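Local coordinates for protein beta-glucosidase (Chaetomella raphigera, PDB 6JXG) that probably hydrolyses terminal, non-reducing beta-D-glucosyl residues and releases beta-D-glucose, as a secreted family 3 glycoside hydrolase of cellulose degradation, at residues A[166-171]-A[206-211]; A[397-402]-A[511-516]. One frame throughout, in Å; residues are numbered along the deposited sequence.

Interaction 1: A[166-171]-A[206-211]; sequences RDTMSS and ETYACE
Ser170 and Glu206 make the closest backbone approach, their CA atoms 5.4 Å apart, and the segments carry the outer strands, 170-171 and 207-208, of a small mixed sheet whose middle strand is 203-204. The serine hydroxyl bridges the gap: lying anti to its own amide nitrogen (chi1 -180°), Ser170 OG accepts the N-H of Glu206 over 3.0 Å in a moderately bent bond of 145°. The same OG is also hydrogen-bonded to Asn172 OD1, which would favour this orientation of the hydroxyl. The Glu206 chain bends back at chi2, and its carboxylate comes to lie over the serine methylene, with Glu206 OE1 3.5 Å from Ser170 CB. Glu206 belongs to the tight turn of the 203-208 beta hairpin, next to the glycosylated Asn205. This hairpin follows strand 196-199 of the TIM-barrel-type N-terminal domain, and segment 166-171 lies in the excursion after the neighbouring parallel strand 151-157. Farther along the hairpin, Tyr208 reaches across the contact. Its hydroxyl donates to a backbone carbonyl, Tyr208 OH lying 2.7 Å from Asp167 O, with the donor tilted 21° from the carbonyl plane. That oxygen meets the ring at its edge, and Tyr208 CE2 is 3.3 Å from Asp167 O. His237 stacks on the tyrosine ring, while the disulfide between Cys210 and Cys199 ties the 3-10 turn that follows the hairpin back to strand 196-199.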
loop_
_atom_site.group_PDB
_atom_site.type_symbol
_atom_site.label_atom_id
_atom_site.label_comp_id
_atom_site.label_asym_id
_atom_site.label_seq_id
_atom_site.Cartn_x
_atom_site.Cartn_y
_atom_site.Cartn_z
ATOM N N ARG A 166 -2.322 6.355 -18.403
ATOM C CA ARG A 166 -3.318 6.079 -17.440
ATOM C C ARG A 166 -4.614 6.818 -17.658
ATOM O O ARG A 166 -5.617 6.335 -17.168
ATOM C CB ARG A 166 -2.840 6.399 -16.015
ATOM C CG ARG A 166 -2.595 7.897 -15.776
ATOM C CD ARG A 166 -2.031 8.164 -14.380
ATOM N NE ARG A 166 -1.796 9.579 -14.227
ATOM C CZ ARG A 166 -1.765 10.205 -13.053
ATOM N NH1 ARG A 166 -1.965 9.521 -11.964
ATOM N NH2 ARG A 166 -1.557 11.516 -12.994
ATOM N N ASP A 167 -4.611 7.948 -18.347
ATOM C CA ASP A 167 -5.851 8.688 -18.501
ATOM C C ASP A 167 -6.462 8.494 -19.856
ATOM O O ASP A 167 -7.419 9.208 -20.216
ATOM C CB ASP A 167 -5.683 10.155 -18.197
ATOM C CG ASP A 167 -4.734 10.837 -19.107
ATOM O OD1 ASP A 167 -4.587 12.007 -18.859
ATOM O OD2 ASP A 167 -4.081 10.242 -19.976
ATOM N N THR A 168 -5.982 7.480 -20.598
ATOM C CA THR A 168 -6.701 7.138 -21.813
ATOM C C THR A 168 -6.911 5.626 -22.022
ATOM O O THR A 168 -7.852 5.216 -22.686
ATOM C CB THR A 168 -5.948 7.653 -23.071
ATOM O OG1 THR A 168 -4.614 7.133 -23.081
ATOM C CG2 THR A 168 -5.781 9.173 -23.097
ATOM N N MET A 169 -6.003 4.822 -21.530
ATOM C CA MET A 169 -6.096 3.404 -21.768
ATOM C C MET A 169 -7.279 2.769 -21.038
ATOM O O MET A 169 -7.787 3.283 -20.032
ATOM C CB MET A 169 -4.851 2.755 -21.199
ATOM C CG MET A 169 -4.862 2.970 -19.685
ATOM S SD MET A 169 -5.208 1.487 -18.800
ATOM C CE MET A 169 -3.371 1.477 -19.143
ATOM N N SER A 170 -7.698 1.604 -21.519
ATOM C CA SER A 170 -8.727 0.811 -20.830
ATOM C C SER A 170 -8.092 -0.497 -20.233
ATOM O O SER A 170 -7.251 -1.185 -20.850
ATOM C CB SER A 170 -9.855 0.493 -21.787
ATOM O OG SER A 170 -10.852 -0.272 -21.123
ATOM N N SER A 171 -8.513 -0.802 -19.015
ATOM C CA SER A 171 -8.328 -2.060 -18.372
ATOM C C SER A 171 -9.651 -2.803 -18.502
ATOM O O SER A 171 -10.694 -2.329 -18.020
ATOM C CB SER A 171 -8.011 -1.837 -16.897
ATOM O OG SER A 171 -6.728 -1.206 -16.775
ATOM N N GLU A 206 -13.792 -0.061 -21.285
ATOM C CA GLU A 206 -13.906 1.033 -22.278
ATOM C C GLU A 206 -14.654 2.281 -21.886
ATOM O O GLU A 206 -14.824 3.190 -22.714
ATOM C CB GLU A 206 -14.349 0.494 -23.667
ATOM C CG GLU A 206 -13.456 -0.631 -24.202
ATOM C CD GLU A 206 -12.028 -0.228 -24.544
ATOM O OE1 GLU A 206 -11.181 -1.161 -24.533
ATOM O OE2 GLU A 206 -11.735 0.977 -24.847
ATOM N N THR A 207 -15.044 2.389 -20.620
ATOM C CA THR A 207 -15.653 3.612 -20.098
ATOM C C THR A 207 -14.859 4.129 -18.876
ATOM O O THR A 207 -14.581 3.366 -17.905
ATOM C CB THR A 207 -17.123 3.338 -19.680
ATOM O OG1 THR A 207 -17.873 2.970 -20.833
ATOM C CG2 THR A 207 -17.750 4.554 -19.025
ATOM N N TYR A 208 -14.507 5.405 -18.896
ATOM C CA TYR A 208 -13.772 6.048 -17.761
ATOM C C TYR A 208 -14.407 5.638 -16.436
ATOM O O TYR A 208 -15.652 5.680 -16.280
ATOM C CB TYR A 208 -13.806 7.574 -17.910
ATOM C CG TYR A 208 -12.798 8.080 -18.894
ATOM C CD1 TYR A 208 -13.173 8.698 -20.087
ATOM C CD2 TYR A 208 -11.444 7.836 -18.654
ATOM C CE1 TYR A 208 -12.180 9.123 -20.985
ATOM C CE2 TYR A 208 -10.466 8.238 -19.539
ATOM C CZ TYR A 208 -10.837 8.854 -20.715
ATOM O OH TYR A 208 -9.805 9.282 -21.546
ATOM N N ALA A 209 -13.564 5.271 -15.477
ATOM C CA ALA A 209 -14.013 4.793 -14.177
ATOM C C ALA A 209 -14.997 5.744 -13.489
ATOM O O ALA A 209 -16.022 5.310 -12.948
ATOM C CB ALA A 209 -12.811 4.504 -13.298
ATOM N N CYS A 210 -14.754 7.052 -13.567
ATOM C CA CYS A 210 -15.647 8.048 -12.919
ATOM C C CYS A 210 -16.946 8.319 -13.712
ATOM O O CYS A 210 -17.850 9.076 -13.244
ATOM C CB CYS A 210 -14.848 9.328 -12.629
ATOM S SG CYS A 210 -13.526 9.010 -11.355
ATOM N N GLU A 211 -17.087 7.646 -14.850
ATOM C CA GLU A 211 -18.267 7.707 -15.736
ATOM C C GLU A 211 -18.925 6.385 -15.904
ATOM O O GLU A 211 -19.819 6.211 -16.689
ATOM C CB GLU A 211 -17.800 8.139 -17.082
ATOM C CG GLU A 211 -17.063 9.457 -17.144
ATOM C CD GLU A 211 -17.957 10.715 -17.125
ATOM O OE1 GLU A 211 -19.085 10.737 -17.734
ATOM O OE2 GLU A 211 -17.554 11.717 -16.494
#

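Interaction 2: A[397-402]-A[511-516]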
loop_
_atom_site.group_PDB
_atom_site.type_symbol
_atom_site.label_atom_id
_atom_site.label_comp_id
_atom_site.label_asym_id
_atom_site.label_seq_id
_atom_site.Cartn_x
_atom_site.Cartn_y
_atom_site.Cartn_z
ATOM N N LEU A 397 24.276 6.654 6.639
ATOM C CA LEU A 397 25.526 7.124 7.253
ATOM C C LEU A 397 25.310 7.940 8.546
ATOM O O LEU A 397 26.138 7.879 9.493
ATOM C CB LEU A 397 26.369 7.897 6.207
ATOM C CG LEU A 397 27.722 8.384 6.735
ATOM C CD1 LEU A 397 28.562 7.141 7.067
ATOM C CD2 LEU A 397 28.396 9.284 5.738
ATOM N N ASP A 398 24.189 8.679 8.624
ATOM C CA ASP A 398 23.796 9.407 9.851
ATOM C C ASP A 398 23.725 8.452 10.999
ATOM O O ASP A 398 24.159 8.735 12.103
ATOM C CB ASP A 398 22.413 10.114 9.664
ATOM C CG ASP A 398 22.422 11.195 8.585
ATOM O OD1 ASP A 398 23.545 11.588 8.121
ATOM O OD2 ASP A 398 21.303 11.663 8.200
ATOM N N ALA A 399 23.062 7.306 10.802
ATOM C CA ALA A 399 22.896 6.311 11.864
ATOM C C ALA A 399 24.161 5.471 12.094
ATOM O O ALA A 399 24.457 5.100 13.199
ATOM C CB ALA A 399 21.756 5.377 11.549
ATOM N N ILE A 400 24.869 5.129 11.047
ATOM C CA ILE A 400 26.014 4.248 11.211
ATOM C C ILE A 400 27.218 4.929 11.899
ATOM O O ILE A 400 27.839 4.334 12.768
ATOM C CB ILE A 400 26.437 3.706 9.841
ATOM C CG1 ILE A 400 25.360 2.721 9.333
ATOM C CG2 ILE A 400 27.864 3.138 9.871
ATOM C CD1 ILE A 400 25.537 2.418 7.865
ATOM N N THR A 401 27.451 6.181 11.553
ATOM C CA THR A 401 28.637 6.904 11.993
ATOM C C THR A 401 28.838 6.798 13.508
ATOM O O THR A 401 29.850 6.253 13.943
ATOM C CB THR A 401 28.604 8.358 11.537
ATOM O OG1 THR A 401 28.767 8.379 10.124
ATOM C CG2 THR A 401 29.739 9.180 12.212
ATOM N N PRO A 402 27.832 7.199 14.328
ATOM C CA PRO A 402 28.105 7.087 15.765
ATOM C C PRO A 402 28.329 5.657 16.253
ATOM O O PRO A 402 29.102 5.433 17.201
ATOM C CB PRO A 402 26.877 7.719 16.425
ATOM C CG PRO A 402 25.864 7.978 15.371
ATOM C CD PRO A 402 26.471 7.647 14.030
ATOM N N SER A 511 14.197 5.932 8.130
ATOM C CA SER A 511 14.874 4.898 7.321
ATOM C C SER A 511 16.216 4.403 7.908
ATOM O O SER A 511 16.380 3.216 8.220
ATOM C CB SER A 511 15.094 5.428 5.873
ATOM O OG SER A 511 15.767 4.478 5.062
ATOM N N GLY A 512 17.181 5.298 7.995
ATOM C CA GLY A 512 18.529 4.939 8.397
ATOM C C GLY A 512 18.609 4.422 9.832
ATOM O O GLY A 512 19.477 3.566 10.135
ATOM N N ASN A 513 17.711 4.873 10.715
ATOM C CA ASN A 513 17.619 4.249 12.069
ATOM C C ASN A 513 17.112 2.806 12.048
ATOM O O ASN A 513 17.722 1.870 12.660
ATOM C CB ASN A 513 16.807 5.110 13.032
ATOM C CG ASN A 513 17.614 6.290 13.543
ATOM O OD1 ASN A 513 18.841 6.211 13.642
ATOM N ND2 ASN A 513 16.941 7.338 13.924
ATOM N N GLY A 514 16.081 2.567 11.245
ATOM C CA GLY A 514 15.607 1.246 11.142
ATOM C C GLY A 514 16.675 0.338 10.564
ATOM O O GLY A 514 16.916 -0.769 11.049
ATOM N N LEU A 515 17.370 0.796 9.544
ATOM C CA LEU A 515 18.439 0.001 8.937
ATOM C C LEU A 515 19.546 -0.359 9.918
ATOM O O LEU A 515 20.006 -1.514 9.952
ATOM C CB LEU A 515 19.041 0.777 7.768
ATOM C CG LEU A 515 20.254 0.139 7.138
ATOM C CD1 LEU A 515 19.737 -1.127 6.411
ATOM C CD2 LEU A 515 21.077 1.053 6.185
ATOM N N ALA A 516 20.032 0.634 10.668
ATOM C CA ALA A 516 21.076 0.348 11.680
ATOM C C ALA A 516 20.623 -0.566 12.775
ATOM O O ALA A 516 21.414 -1.357 13.292
ATOM C CB ALA A 516 21.588 1.627 12.298
#
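Ala399 on helix 396-406 and Ala516 on helix 511-519 meet through their methyl groups in the alpha/beta sandwich of the family 3 C-terminal domain, where both helices pack on the central, largely parallel sheet. The short helical segments cross at -45°, and their axes approach to 8.1 Å, a close spacing made possible by small residues on the facing surfaces. Gly512 and Ala516, four positions apart, form a GxxxA-like pair along one side of their helix, and the Ala399 methyl points into it. Ala399 CB is 3.8 Å from Ala516 CB and 3.2 Å from Gly512 O, a tight contact against a backbone oxygen that already accepts the amide of Ala516 within its own helix. At the flank, the carboxamide of Asn513 presents its oxygen, Asn513 OD1 lying 3.7 Å from Ala399 CB. With chi1 at -77° its CG stands beside the backbone N, and ND2 turns to Glu510 OE1 instead of across the interface. Ile400 continues the apolar surface on the sheet side. Its CD1 ends 5.0 Å from Leu515 CD2, more a flanking neighbour than a direct contact, and both side chains rest on Phe435 of strand 431-438. Two residues on, Pro402 kinks helix 396-406 because it has no N-H for the preceding turn. In the turn before this kink, Leu397 O receives two donors from Thr401, the residue next to the proline, on opposite faces of its carbonyl plane: the backbone N, and the hydroxyl, with Thr401 OG1 2.7 Å from Leu397 O.

From the N terminus the chain first meets interaction 1, which closes a loop of 34 residues containing helices 175-182 and 184-191 and the barrel strand 196-199, so two neighbouring excursions of the N-terminal domain are joined near the surface. Interaction 2 opens much later, in the C-terminal domain, and closes a wider loop of 108 residues, within which strands 410-414, 431-438, 477-483 and 498-503 of the central sheet are laid down before helix 511-519 returns to helix 396-406. The loops follow in series and neither nest nor cross. Their centres are about 44 Å apart, on opposite sides of the chain's centre, and each contact is confined to its own domain.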